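Local coordinates for protein N(G),N(G)-dimethylarginine dimethylaminohydrolase (PDB 1H70) that hydrolyses the methylated arginines N(omega),N(omega)-dimethyl-L-arginine and N(omega)-methyl-L-arginine to L-citrulline, releasing dimethylamine or methylamine, at residues A[38-41]-A[42-45]; A[112-116]-A[117-121]; A[162-165]-A[166-170]; A[187-190]-A[191-195]. The protein carries 1 engineered substitution. All coordinates share one frame; numbering follows the deposited sequence.

Contact 1: A[38-41]-A[42-45]; sequences AYIR and ALQT
Three i to i+4 backbone hydrogen bonds, A42 N to A38 O, L43 N to Y39 O and Q44 N to I40 O, join 38-41 to 42-45 along helix 29-43. The last is the shortest, 2.8 Å from Q44 N to I40 O, but also the most bent, 136° at the hydrogen. Beyond it A42 O receives two donors from T45: the backbone N, and OG1, which lies in the carbonyl plane 2.7 Å from A42 O.

The apolar contact is made one helical turn apart. L43 CD1 sits over one face of the Y39 ring, 3.8 Å from the centroid, in a CH-pi contact displaced toward the rim. Y39 has CG trans to its backbone N (chi1 175°), which turns one ring face to L43 CD1, while its hydroxyl is hydrogen-bonded to S252. On the solvent side the extended Q44 chain lays its amide against R41, NE2 lying 3.3 Å from R41 CA and close to CG as well.

This is the helix of the beta-alpha-beta unit formed with strands 5-9 and 49-53. Its chemistry is divided accordingly: A42 and L43 meet I214 of strand 212-216 with hydrocarbon, whereas R41 and Q44 keep polar ends at the surface.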
ATOM      1  N   ALA A  38       0.624   2.990  17.207  1.00  9.91           N
ATOM      2  CA  ALA A  38       1.373   4.221  16.914  1.00  9.86           C
ATOM      3  C   ALA A  38       1.022   4.749  15.522  1.00 11.26           C
ATOM      4  O   ALA A  38       0.969   5.974  15.279  1.00 10.80           O
ATOM      5  CB  ALA A  38       2.886   3.973  17.058  1.00 11.42           C
ATOM      6  N   TYR A  39       0.789   3.821  14.597  1.00 10.68           N
ATOM      7  CA  TYR A  39       0.438   4.152  13.219  1.00 10.77           C
ATOM      8  C   TYR A  39      -0.946   4.804  13.200  1.00 10.85           C
ATOM      9  O   TYR A  39      -1.159   5.798  12.524  1.00 10.08           O
ATOM     10  CB  TYR A  39       0.464   2.870  12.391  1.00 10.53           C
ATOM     11  CG  TYR A  39       0.035   2.886  10.943  1.00 10.76           C
ATOM     12  CD1 TYR A  39       0.795   3.542   9.972  1.00 11.77           C
ATOM     13  CD2 TYR A  39      -1.100   2.190  10.525  1.00 10.70           C
ATOM     14  CE1 TYR A  39       0.421   3.497   8.628  1.00  9.59           C
ATOM     15  CE2 TYR A  39      -1.475   2.146   9.182  1.00 10.62           C
ATOM     16  CZ  TYR A  39      -0.713   2.821   8.245  1.00  9.84           C
ATOM     17  OH  TYR A  39      -1.058   2.802   6.895  1.00 11.62           O
ATOM     18  N   ILE A  40      -1.888   4.239  13.938  1.00 11.01           N
ATOM     19  CA  ILE A  40      -3.237   4.848  14.011  1.00 11.42           C
ATOM     20  C   ILE A  40      -3.205   6.246  14.637  1.00 11.23           C
ATOM     21  O   ILE A  40      -3.883   7.171  14.160  1.00 12.58           O
ATOM     22  CB  ILE A  40      -4.203   3.906  14.775  1.00 10.78           C
ATOM     23  CG1 ILE A  40      -4.372   2.593  14.010  1.00 11.12           C
ATOM     24  CG2 ILE A  40      -5.583   4.552  14.973  1.00 10.66           C
ATOM     25  CD1 ILE A  40      -4.946   2.744  12.591  1.00 12.10           C
ATOM     26  N   ARG A  41      -2.396   6.421  15.687  1.00 10.66           N
ATOM     27  CA  ARG A  41      -2.301   7.715  16.353  1.00 10.43           C
ATOM     28  C   ARG A  41      -1.714   8.757  15.432  1.00 10.20           C
ATOM     29  O   ARG A  41      -2.071   9.915  15.527  1.00 10.38           O
ATOM     30  CB  ARG A  41      -1.499   7.633  17.662  1.00 10.35           C
ATOM     31  CG  ARG A  41      -2.087   6.654  18.660  1.00 10.92           C
ATOM     32  CD  ARG A  41      -1.409   6.763  20.028  1.00 16.87           C
ATOM     33  NE  ARG A  41      -1.805   8.008  20.684  1.00 18.12           N
ATOM     34  CZ  ARG A  41      -1.428   8.343  21.918  1.00 21.53           C
ATOM     35  NH1 ARG A  41      -0.642   7.513  22.590  1.00 21.27           N
ATOM     36  NH2 ARG A  41      -1.812   9.497  22.480  1.00 22.02           N
ATOM     37  N   ALA A  42      -0.784   8.353  14.562  1.00  9.71           N
ATOM     38  CA  ALA A  42      -0.231   9.264  13.561  1.00  9.34           C
ATOM     39  C   ALA A  42      -1.352   9.634  12.581  1.00  9.41           C
ATOM     40  O   ALA A  42      -1.530  10.807  12.214  1.00 10.38           O
ATOM     41  CB  ALA A  42       0.901   8.574  12.813  1.00  8.96           C
ATOM     42  N   LEU A  43      -2.119   8.639  12.131  1.00  9.56           N
ATOM     43  CA  LEU A  43      -3.211   8.878  11.196  1.00  9.92           C
ATOM     44  C   LEU A  43      -4.312   9.741  11.795  1.00 10.43           C
ATOM     45  O   LEU A  43      -5.020  10.456  11.066  1.00 11.59           O
ATOM     46  CB  LEU A  43      -3.786   7.563  10.638  1.00 10.21           C
ATOM     47  CG  LEU A  43      -2.888   6.851   9.616  1.00 11.01           C
ATOM     48  CD1 LEU A  43      -3.233   5.374   9.501  1.00 11.27           C
ATOM     49  CD2 LEU A  43      -2.959   7.545   8.245  1.00 10.48           C
ATOM     50  N   GLN A  44      -4.460   9.728  13.116  1.00 10.09           N
ATOM     51  CA  GLN A  44      -5.444  10.575  13.778  1.00 10.79           C
ATOM     52  C   GLN A  44      -5.102  12.068  13.684  1.00 11.51           C
ATOM     53  O   GLN A  44      -5.964  12.912  13.975  1.00 11.45           O
ATOM     54  CB  GLN A  44      -5.544  10.202  15.263  1.00 11.05           C
ATOM     55  CG  GLN A  44      -6.351   8.953  15.589  1.00 11.47           C
ATOM     56  CD  GLN A  44      -6.321   8.622  17.086  1.00 12.67           C
ATOM     57  OE1 GLN A  44      -7.148   9.136  17.869  1.00 15.78           O
ATOM     58  NE2 GLN A  44      -5.439   7.761  17.478  1.00 11.47           N
ATOM     59  N   THR A  45      -3.871  12.389  13.281  1.00 11.93           N
ATOM     60  CA  THR A  45      -3.448  13.788  13.123  1.00 12.92           C
ATOM     61  C   THR A  45      -3.502  14.268  11.689  1.00 13.30           C
ATOM     62  O   THR A  45      -3.104  15.404  11.399  1.00 13.74           O
ATOM     63  CB  THR A  45      -2.015  14.032  13.645  1.00 13.43           C
ATOM     64  OG1 THR A  45      -1.029  13.449  12.776  1.00 14.23           O
ATOM     65  CG2 THR A  45      -1.810  13.370  15.010  1.00 13.66           C
TER

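Contact 2: A[112-116]-A[117-121]; sequences GTVEA and GDIMM
The backbone of 115-119 folds through two successive i to i+3 hydrogen bonds, D118 N to E115 O at 3.0 Å and I119 N to A116 O at 2.9 Å, before it straightens into strand 119-122. The first is fairly straight, 162° at the hydrogen, and the second a little more bent at 153°.

Among the side chains, V114 and I119 meet across this turn with their branches nearly at right angles, V114 CG1 lying 4.0 Å from I119 CD1. The I119 chain sets off opposite its own C=O carbon (chi1 -57°) and stays extended beyond CG1, which takes I119 CD1 back to 4.2 Å from A116 CA and on toward V114. M142 of helix 136-148 packs against both V114 and I119. D118 CB lies 3.3 Å from E115 O, the same oxygen that its backbone N binds.

The turn is a short 3-10 segment that leads from an irregular loop into an edge strand of a three-stranded mixed sheet, and it carries G117 into the citrulline pocket. The acidic groups on the turn are buried, with E115 OE1 5.7 Å from D118 OD2, and both are gripped from outside it. E115 OE1 forms a salt bridge with R133 and a hydrogen bond with H163 NE2, which probably orients the histidine as a second-shell partner. D118 OD2 receives hydrogen bonds from the hydroxyls of S131 and T134, while its OD1 accepts from L164 N.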
ATOM      1  N   GLY A 112      -7.680 -13.817 -13.363  1.00 16.02           N
ATOM      2  CA  GLY A 112      -6.831 -12.698 -12.963  1.00 15.51           C
ATOM      3  C   GLY A 112      -6.476 -12.777 -11.485  1.00 14.89           C
ATOM      4  O   GLY A 112      -7.204 -13.356 -10.687  1.00 14.44           O
ATOM      5  N   THR A 113      -5.356 -12.171 -11.131  1.00 14.85           N
ATOM      6  CA  THR A 113      -4.851 -12.178  -9.783  1.00 13.79           C
ATOM      7  C   THR A 113      -4.341 -10.730  -9.585  1.00 13.32           C
ATOM      8  O   THR A 113      -3.632 -10.204 -10.441  1.00 11.25           O
ATOM      9  CB  THR A 113      -3.805 -13.322  -9.866  1.00 16.66           C
ATOM     10  OG1 THR A 113      -4.227 -14.526  -9.164  1.00 17.01           O
ATOM     11  CG2 THR A 113      -2.483 -12.919  -9.532  1.00 13.92           C
ATOM     12  N   VAL A 114      -4.781 -10.014  -8.545  1.00 10.86           N
ATOM     13  CA  VAL A 114      -4.277  -8.641  -8.314  1.00 11.33           C
ATOM     14  C   VAL A 114      -4.125  -8.412  -6.816  1.00 11.00           C
ATOM     15  O   VAL A 114      -4.992  -8.825  -6.074  1.00 10.57           O
ATOM     16  CB  VAL A 114      -5.231  -7.510  -8.786  1.00 11.10           C
ATOM     17  CG1 VAL A 114      -4.751  -6.123  -8.335  1.00 11.09           C
ATOM     18  CG2 VAL A 114      -5.363  -7.463 -10.316  1.00 11.14           C
ATOM     19  N   GLU A 115      -3.042  -7.761  -6.398  1.00 10.44           N
ATOM     20  CA  GLU A 115      -2.880  -7.326  -5.006  1.00 10.39           C
ATOM     21  C   GLU A 115      -2.574  -5.842  -5.149  1.00 10.21           C
ATOM     22  O   GLU A 115      -1.620  -5.486  -5.835  1.00  9.29           O
ATOM     23  CB  GLU A 115      -1.791  -8.076  -4.217  1.00 10.01           C
ATOM     24  CG  GLU A 115      -2.252  -9.488  -3.878  1.00 10.12           C
ATOM     25  CD  GLU A 115      -1.205 -10.379  -3.237  1.00 11.74           C
ATOM     26  OE1 GLU A 115      -0.186  -9.859  -2.731  1.00 11.28           O
ATOM     27  OE2 GLU A 115      -1.438 -11.607  -3.220  1.00 12.97           O
ATOM     28  N   ALA A 116      -3.388  -4.997  -4.497  1.00  9.29           N
ATOM     29  CA  ALA A 116      -3.282  -3.546  -4.665  1.00  9.11           C
ATOM     30  C   ALA A 116      -1.992  -2.870  -4.237  1.00  9.31           C
ATOM     31  O   ALA A 116      -1.774  -1.701  -4.563  1.00  8.73           O
ATOM     32  CB  ALA A 116      -4.509  -2.811  -4.064  1.00  8.82           C
ATOM     33  N   GLY A 117      -1.101  -3.583  -3.557  1.00  9.80           N
ATOM     34  CA  GLY A 117       0.217  -3.040  -3.215  1.00 10.13           C
ATOM     35  C   GLY A 117       1.027  -2.840  -4.496  1.00 10.01           C
ATOM     36  O   GLY A 117       2.025  -2.126  -4.530  1.00  9.59           O
ATOM     37  N   ASP A 118       0.582  -3.498  -5.575  1.00 10.16           N
ATOM     38  CA  ASP A 118       1.204  -3.385  -6.888  1.00 10.85           C
ATOM     39  C   ASP A 118       0.695  -2.160  -7.647  1.00 11.04           C
ATOM     40  O   ASP A 118       1.111  -1.914  -8.775  1.00 11.71           O
ATOM     41  CB  ASP A 118       0.906  -4.622  -7.735  1.00 10.61           C
ATOM     42  CG  ASP A 118       1.909  -5.739  -7.534  1.00 11.23           C
ATOM     43  OD1 ASP A 118       3.133  -5.446  -7.602  1.00  9.49           O
ATOM     44  OD2 ASP A 118       1.530  -6.934  -7.343  1.00 10.61           O
ATOM     45  N   ILE A 119      -0.219  -1.417  -7.021  1.00 10.75           N
ATOM     46  CA  ILE A 119      -0.830  -0.253  -7.683  1.00  9.96           C
ATOM     47  C   ILE A 119      -0.465   1.072  -7.056  1.00 10.63           C
ATOM     48  O   ILE A 119      -0.699   1.332  -5.866  1.00  9.96           O
ATOM     49  CB  ILE A 119      -2.371  -0.429  -7.761  1.00 10.41           C
ATOM     50  CG1 ILE A 119      -2.703  -1.729  -8.493  1.00  9.83           C
ATOM     51  CG2 ILE A 119      -3.017   0.764  -8.554  1.00  9.11           C
ATOM     52  CD1 ILE A 119      -4.192  -2.122  -8.468  1.00 11.78           C
ATOM     53  N   MET A 120       0.060   1.981  -7.892  1.00 10.43           N
ATOM     54  CA  MET A 120       0.421   3.319  -7.451  1.00 10.76           C
ATOM     55  C   MET A 120      -0.423   4.401  -8.160  1.00 10.87           C
ATOM     56  O   MET A 120      -0.361   4.518  -9.361  1.00 10.70           O
ATOM     57  CB  MET A 120       1.901   3.594  -7.742  1.00 11.07           C
ATOM     58  CG  MET A 120       2.372   4.934  -7.173  1.00 14.36           C
ATOM     59  SD  MET A 120       4.129   5.260  -7.390  1.00 13.12           S
ATOM     60  CE  MET A 120       4.262   5.175  -9.209  1.00 15.54           C
ATOM     61  N   MET A 121      -1.207   5.158  -7.394  1.00  9.96           N
ATOM     62  CA  MET A 121      -2.102   6.187  -7.919  1.00 10.30           C
ATOM     63  C   MET A 121      -1.401   7.524  -8.039  1.00 10.33           C
ATOM     64  O   MET A 121      -0.892   8.060  -7.037  1.00 10.77           O
ATOM     65  CB  MET A 121      -3.294   6.348  -6.977  1.00 10.73           C
ATOM     66  CG  MET A 121      -4.241   7.481  -7.335  1.00 10.60           C
ATOM     67  SD  MET A 121      -5.734   7.530  -6.260  1.00 12.69           S
ATOM     68  CE  MET A 121      -5.001   8.334  -4.818  1.00 13.07           C
TER

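Contact 3: A[162-165]-A[166-170]; sequences LHLK and TGLAY. With CIR (citrulline), chain B.
The citrulline pocket is walled here by L162 and H163, the latter the inferred proton donor of the active site, and the turn that follows ties H163 to T166. T166 N donates to H163 O at 3.0 Å, from above the carbonyl plane, and G167 N reaches L164 O in the same manner at 3.2 Å. With chi1 at -72°, T166 directs OG1 back along the chain, where its hydroxyl lies 3.2 Å from H163 O, at best a weak bond.

On the ligand side citrulline N6 approaches the imidazole obliquely, 3.4 Å from H163 CE1. L162 CD2 closes in on the carboxylate end, 3.9 Å from citrulline OXT. The far nitrogen of the imidazole, NE2, is held by E115.

Behind the turn, L164 and L168 press their CD1 methyls together at 3.7 Å. The K165 chain, bent at chi3, ends with NZ in a salt bridge with E66 and a hydrogen bond to I119 O.

The turn opens into strand 168-170, which pairs antiparallel with strand 175-178. L164 and L168 both lean on M120 of strand 119-122, and L168 also touches L176 and A178 of its neighbour strand.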
ATOM      1  N   LEU A 162       8.528  -7.590  -3.981  1.00 13.76           N
ATOM      2  CA  LEU A 162       7.263  -8.291  -3.795  1.00 12.70           C
ATOM      3  C   LEU A 162       6.137  -7.589  -4.534  1.00 11.17           C
ATOM      4  O   LEU A 162       5.389  -8.214  -5.234  1.00 10.66           O
ATOM      5  CB  LEU A 162       6.917  -8.384  -2.297  1.00 12.41           C
ATOM      6  CG  LEU A 162       5.617  -9.117  -1.980  1.00 13.43           C
ATOM      7  CD1 LEU A 162       5.697 -10.582  -2.401  1.00 15.33           C
ATOM      8  CD2 LEU A 162       5.298  -8.971  -0.479  1.00 13.62           C
ATOM      9  N   HIS A 163       6.018  -6.276  -4.372  1.00 11.33           N
ATOM     10  CA  HIS A 163       4.994  -5.507  -5.051  1.00 10.07           C
ATOM     11  C   HIS A 163       5.662  -4.220  -5.531  1.00  9.84           C
ATOM     12  O   HIS A 163       6.676  -3.804  -4.981  1.00 10.62           O
ATOM     13  CB  HIS A 163       3.855  -5.009  -4.139  1.00 10.49           C
ATOM     14  CG  HIS A 163       3.008  -6.077  -3.514  1.00 11.45           C
ATOM     15  ND1 HIS A 163       3.126  -6.449  -2.191  1.00 11.65           N
ATOM     16  CD2 HIS A 163       2.028  -6.834  -4.035  1.00 12.03           C
ATOM     17  CE1 HIS A 163       2.255  -7.412  -1.931  1.00 12.91           C
ATOM     18  NE2 HIS A 163       1.562  -7.649  -3.022  1.00 11.53           N
ATOM     19  N   LEU A 164       5.030  -3.562  -6.485  1.00  7.77           N
ATOM     20  CA  LEU A 164       5.552  -2.302  -6.995  1.00  8.86           C
ATOM     21  C   LEU A 164       5.865  -1.285  -5.884  1.00 10.14           C
ATOM     22  O   LEU A 164       6.940  -0.688  -5.852  1.00  8.69           O
ATOM     23  CB  LEU A 164       4.498  -1.700  -7.931  1.00  9.40           C
ATOM     24  CG  LEU A 164       4.879  -0.404  -8.674  1.00  9.84           C
ATOM     25  CD1 LEU A 164       5.757  -0.761  -9.872  1.00 10.77           C
ATOM     26  CD2 LEU A 164       3.608   0.277  -9.152  1.00 10.02           C
ATOM     27  N   LYS A 165       4.915  -1.096  -4.955  1.00 10.23           N
ATOM     28  CA  LYS A 165       5.086  -0.095  -3.899  1.00 10.43           C
ATOM     29  C   LYS A 165       6.071  -0.438  -2.790  1.00 11.08           C
ATOM     30  O   LYS A 165       6.316   0.371  -1.890  1.00 11.75           O
ATOM     31  CB  LYS A 165       3.754   0.425  -3.373  1.00 10.51           C
ATOM     32  CG  LYS A 165       3.020   1.256  -4.440  1.00  9.68           C
ATOM     33  CD  LYS A 165       1.925   2.121  -3.840  1.00 10.01           C
ATOM     34  CE  LYS A 165       0.836   1.300  -3.150  1.00 13.47           C
ATOM     35  NZ  LYS A 165      -0.446   2.120  -3.122  1.00 11.36           N
ATOM     36  N   THR A 166       6.720  -1.585  -2.897  1.00 10.96           N
ATOM     37  CA  THR A 166       7.805  -1.951  -2.007  1.00 10.97           C
ATOM     38  C   THR A 166       8.947  -0.973  -2.253  1.00 10.75           C
ATOM     39  O   THR A 166       9.706  -0.629  -1.336  1.00  8.39           O
ATOM     40  CB  THR A 166       8.311  -3.350  -2.348  1.00 12.43           C
ATOM     41  OG1 THR A 166       7.339  -4.335  -1.939  1.00 13.05           O
ATOM     42  CG2 THR A 166       9.606  -3.692  -1.601  1.00 13.34           C
ATOM     43  N   GLY A 167       9.089  -0.571  -3.510  1.00  9.71           N
ATOM     44  CA  GLY A 167      10.171   0.325  -3.896  1.00 11.36           C
ATOM     45  C   GLY A 167       9.761   1.635  -4.527  1.00 11.32           C
ATOM     46  O   GLY A 167      10.571   2.288  -5.191  1.00 12.50           O
ATOM     47  N   LEU A 168       8.522   2.071  -4.298  1.00 11.37           N
ATOM     48  CA  LEU A 168       8.049   3.317  -4.904  1.00 11.60           C
ATOM     49  C   LEU A 168       6.937   3.930  -4.065  1.00 11.36           C
ATOM     50  O   LEU A 168       6.171   3.211  -3.421  1.00 11.52           O
ATOM     51  CB  LEU A 168       7.429   3.057  -6.271  1.00 12.09           C
ATOM     52  CG  LEU A 168       8.262   2.916  -7.528  1.00 13.10           C
ATOM     53  CD1 LEU A 168       7.414   2.259  -8.615  1.00 14.09           C
ATOM     54  CD2 LEU A 168       8.754   4.298  -7.949  1.00 12.84           C
ATOM     55  N   ALA A 169       6.855   5.241  -4.103  1.00 10.91           N
ATOM     56  CA  ALA A 169       5.826   5.977  -3.378  1.00 11.87           C
ATOM     57  C   ALA A 169       5.624   7.344  -3.983  1.00 12.15           C
ATOM     58  O   ALA A 169       6.575   8.119  -4.079  1.00 12.81           O
ATOM     59  CB  ALA A 169       6.182   6.149  -1.890  1.00 11.65           C
ATOM     60  N   TYR A 170       4.389   7.658  -4.342  1.00 11.59           N
ATOM     61  CA  TYR A 170       4.072   8.979  -4.884  1.00 11.78           C
ATOM     62  C   TYR A 170       3.587   9.893  -3.791  1.00 11.99           C
ATOM     63  O   TYR A 170       2.663   9.564  -3.082  1.00 11.60           O
ATOM     64  CB  TYR A 170       3.032   8.877  -6.010  1.00 11.90           C
ATOM     65  CG  TYR A 170       2.742  10.215  -6.678  1.00 12.95           C
ATOM     66  CD1 TYR A 170       3.760  10.943  -7.272  1.00 15.36           C
ATOM     67  CD2 TYR A 170       1.458  10.757  -6.689  1.00 12.80           C
ATOM     68  CE1 TYR A 170       3.514  12.152  -7.891  1.00 14.90           C
ATOM     69  CE2 TYR A 170       1.198  11.981  -7.294  1.00 14.16           C
ATOM     70  CZ  TYR A 170       2.234  12.669  -7.893  1.00 15.34           C
ATOM     71  OH  TYR A 170       1.990  13.894  -8.504  1.00 14.19           O
TER
HETATM   72  C   CIR B 500       2.514 -10.862   2.180  1.00 10.28           C
HETATM   73  O   CIR B 500       1.506 -10.827   1.409  1.00 11.16           O
HETATM   74  OXT CIR B 500       3.539 -11.597   1.868  1.00 11.56           O
HETATM   75  CA  CIR B 500       2.550 -10.000   3.413  1.00 10.18           C
HETATM   76  N   CIR B 500       3.376 -10.646   4.451  1.00  9.74           N
HETATM   77  C3  CIR B 500       3.109  -8.600   3.058  1.00  9.08           C
HETATM   78  C4  CIR B 500       2.105  -7.857   2.159  1.00 10.61           C
HETATM   79  C5  CIR B 500       2.676  -6.500   1.784  1.00 12.76           C
HETATM   80  N6  CIR B 500       1.717  -5.730   0.981  1.00 11.81           N
HETATM   81  C7  CIR B 500       1.859  -4.459   0.643  1.00 13.29           C
HETATM   82  O7  CIR B 500       2.836  -3.774   0.987  1.00 12.13           O
HETATM   83  N8  CIR B 500       0.889  -3.884  -0.093  1.00 12.44           N

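Contact 4: A[187-190]-A[191-195]; sequences EFQD and FNIIE
A single hydrogen bond closes the turn between 187-190 and 191-195: F191 N donates to F188 O at 3.1 Å, with 155° at the hydrogen and the donor above the carbonyl plane. It closes a type I beta turn from F188 to F191, with Q189 and D190 at its exposed corner.

The aromatic contact spans the ends of that turn. The rings of F188 and F191 stand at 72° to each other with centroids 6.0 Å apart. They meet through F188 CD2 and F191 CE1, 3.9 Å apart, and CE1 comes to the edge of the F188 ring, near its plane. F191 in turn presents its own edge to the backbone of the turn, CD1 lying 3.3 Å from F188 O and E187 O lying in the plane of the ring. A chi1 of -73° at F191 brings the CD1-CE1 edge of the ring against F188 CA.

The turn delivers the chain into strand 192-195, an outer strand of a three-stranded mixed sheet, parallel to its neighbour 175-178. L176 of that central strand packs against both phenylalanines, and Y127 meets the F188 ring edge to face.

I193, whose CB points back at the turn, packs its CD1 methyl against polar atoms there. This methyl, I193 CD1, settles 3.5 Å from F188 O and 3.4 Å from Q189 NE2. The Q189 chain is bent at chi2, and its amide nitrogen is held by the carbonyls of K185 and V183.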
ATOM      1  N   GLU A 187       9.328   5.358 -17.875  1.00 17.22           N
ATOM      2  CA  GLU A 187       7.995   5.859 -17.525  1.00 17.41           C
ATOM      3  C   GLU A 187       8.006   6.856 -16.376  1.00 16.97           C
ATOM      4  O   GLU A 187       7.031   7.577 -16.208  1.00 16.88           O
ATOM      5  CB  GLU A 187       7.027   4.790 -16.986  1.00 18.56           C
ATOM      6  CG  GLU A 187       6.852   3.363 -17.389  1.00 21.64           C
ATOM      7  CD  GLU A 187       7.944   2.389 -16.998  1.00 21.32           C
ATOM      8  OE1 GLU A 187       7.636   1.318 -16.425  1.00 20.11           O
ATOM      9  OE2 GLU A 187       9.108   2.640 -17.357  1.00 19.26           O
ATOM     10  N   PHE A 188       9.036   6.842 -15.535  1.00 16.01           N
ATOM     11  CA  PHE A 188       9.033   7.729 -14.365  1.00 16.82           C
ATOM     12  C   PHE A 188       9.986   8.943 -14.486  1.00 17.51           C
ATOM     13  O   PHE A 188      10.145   9.713 -13.523  1.00 16.62           O
ATOM     14  CB  PHE A 188       9.405   6.944 -13.091  1.00 16.18           C
ATOM     15  CG  PHE A 188       8.523   5.765 -12.764  1.00 16.00           C
ATOM     16  CD1 PHE A 188       9.093   4.603 -12.243  1.00 16.25           C
ATOM     17  CD2 PHE A 188       7.150   5.817 -12.914  1.00 15.88           C
ATOM     18  CE1 PHE A 188       8.299   3.497 -11.927  1.00 17.12           C
ATOM     19  CE2 PHE A 188       6.358   4.722 -12.591  1.00 14.97           C
ATOM     20  CZ  PHE A 188       6.927   3.574 -12.105  1.00 16.98           C
ATOM     21  N   GLN A 189      10.629   9.118 -15.636  1.00 18.99           N
ATOM     22  CA  GLN A 189      11.605  10.203 -15.765  1.00 19.48           C
ATOM     23  C   GLN A 189      11.064  11.642 -15.763  1.00 19.96           C
ATOM     24  O   GLN A 189      11.851  12.569 -15.565  1.00 18.24           O
ATOM     25  CB  GLN A 189      12.558   9.967 -16.949  1.00 20.68           C
ATOM     26  CG  GLN A 189      13.416   8.712 -16.823  1.00 22.50           C
ATOM     27  CD  GLN A 189      14.121   8.529 -15.484  1.00 23.97           C
ATOM     28  OE1 GLN A 189      15.000   9.317 -15.099  1.00 22.72           O
ATOM     29  NE2 GLN A 189      13.724   7.451 -14.753  1.00 20.95           N
ATOM     30  N   ASP A 190       9.761  11.872 -15.961  1.00 20.08           N
ATOM     31  CA  ASP A 190       9.324  13.264 -15.888  1.00 21.19           C
ATOM     32  C   ASP A 190       8.929  13.616 -14.452  1.00 20.70           C
ATOM     33  O   ASP A 190       8.554  14.733 -14.154  1.00 19.74           O
ATOM     34  CB  ASP A 190       8.288  13.633 -16.941  1.00 23.39           C
ATOM     35  CG  ASP A 190       8.901  13.796 -18.343  1.00 26.17           C
ATOM     36  OD1 ASP A 190      10.139  13.914 -18.495  1.00 30.37           O
ATOM     37  OD2 ASP A 190       8.165  13.805 -19.351  1.00 33.91           O
ATOM     38  N   PHE A 191       9.056  12.644 -13.542  1.00 20.11           N
ATOM     39  CA  PHE A 191       8.768  12.906 -12.137  1.00 19.51           C
ATOM     40  C   PHE A 191      10.039  13.495 -11.498  1.00 19.63           C
ATOM     41  O   PHE A 191      11.114  13.369 -12.056  1.00 20.19           O
ATOM     42  CB  PHE A 191       8.481  11.611 -11.370  1.00 20.12           C
ATOM     43  CG  PHE A 191       7.137  10.968 -11.670  1.00 19.88           C
ATOM     44  CD1 PHE A 191       7.009  10.053 -12.694  1.00 20.97           C
ATOM     45  CD2 PHE A 191       6.027  11.262 -10.905  1.00 21.43           C
ATOM     46  CE1 PHE A 191       5.799   9.445 -12.975  1.00 21.38           C
ATOM     47  CE2 PHE A 191       4.801  10.661 -11.175  1.00 22.12           C
ATOM     48  CZ  PHE A 191       4.689   9.747 -12.205  1.00 21.60           C
ATOM     49  N   ASN A 192       9.919  14.079 -10.322  1.00 19.05           N
ATOM     50  CA  ASN A 192      11.103  14.498  -9.588  1.00 19.56           C
ATOM     51  C   ASN A 192      11.458  13.256  -8.789  1.00 19.71           C
ATOM     52  O   ASN A 192      10.821  13.011  -7.767  1.00 19.45           O
ATOM     53  CB  ASN A 192      10.793  15.645  -8.643  1.00 20.25           C
ATOM     54  CG  ASN A 192      11.931  15.943  -7.673  1.00 22.05           C
ATOM     55  OD1 ASN A 192      13.116  15.776  -7.996  1.00 23.57           O
ATOM     56  ND2 ASN A 192      11.556  16.370  -6.467  1.00 21.99           N
ATOM     57  N   ILE A 193      12.408  12.466  -9.275  1.00 19.14           N
ATOM     58  CA  ILE A 193      12.746  11.225  -8.580  1.00 18.69           C
ATOM     59  C   ILE A 193      13.648  11.455  -7.400  1.00 18.98           C
ATOM     60  O   ILE A 193      14.683  12.123  -7.497  1.00 17.58           O
ATOM     61  CB  ILE A 193      13.358  10.176  -9.513  1.00 19.28           C
ATOM     62  CG1 ILE A 193      12.436   9.921 -10.710  1.00 19.03           C
ATOM     63  CG2 ILE A 193      13.593   8.891  -8.742  1.00 19.43           C
ATOM     64  CD1 ILE A 193      13.125   9.169 -11.859  1.00 20.60           C
ATOM     65  N   ILE A 194      13.203  10.911  -6.269  1.00 17.97           N
ATOM     66  CA  ILE A 194      13.947  10.966  -5.024  1.00 18.70           C
ATOM     67  C   ILE A 194      14.483   9.560  -4.804  1.00 18.51           C
ATOM     68  O   ILE A 194      13.778   8.639  -4.386  1.00 17.41           O
ATOM     69  CB  ILE A 194      13.047  11.455  -3.875  1.00 19.05           C
ATOM     70  CG1 ILE A 194      12.449  12.823  -4.236  1.00 20.27           C
ATOM     71  CG2 ILE A 194      13.823  11.515  -2.581  1.00 20.39           C
ATOM     72  CD1 ILE A 194      11.129  13.098  -3.548  1.00 20.10           C
ATOM     73  N   GLU A 195      15.755   9.391  -5.170  1.00 18.45           N
ATOM     74  CA  GLU A 195      16.415   8.102  -5.052  1.00 17.65           C
ATOM     75  C   GLU A 195      16.713   7.777  -3.600  1.00 17.98           C
ATOM     76  O   GLU A 195      17.382   8.539  -2.911  1.00 18.49           O
ATOM     77  CB  GLU A 195      17.695   8.075  -5.892  1.00 18.39           C
TER

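The four contacts follow one another along the chain without interleaving. Contact 1 stands apart on helix 29-43, its centre about 25 Å from that of contact 2, on the opposite side of the chain's centre. Contacts 2 and 3, with centres about 10 Å apart, are tied together by hydrogen bonds through their polar side chains, so that two turns, each leading into a strand, together build one wall of the citrulline site. Contacts 3 and 4 both reach the sheet of strands 168-170, 175-178 and 192-195, and L168 CD1 lies 3.6 Å from F188 CE1. M120 of contact 2 also touches F188, so side chains of contacts 2 and 3 both reach contact 4.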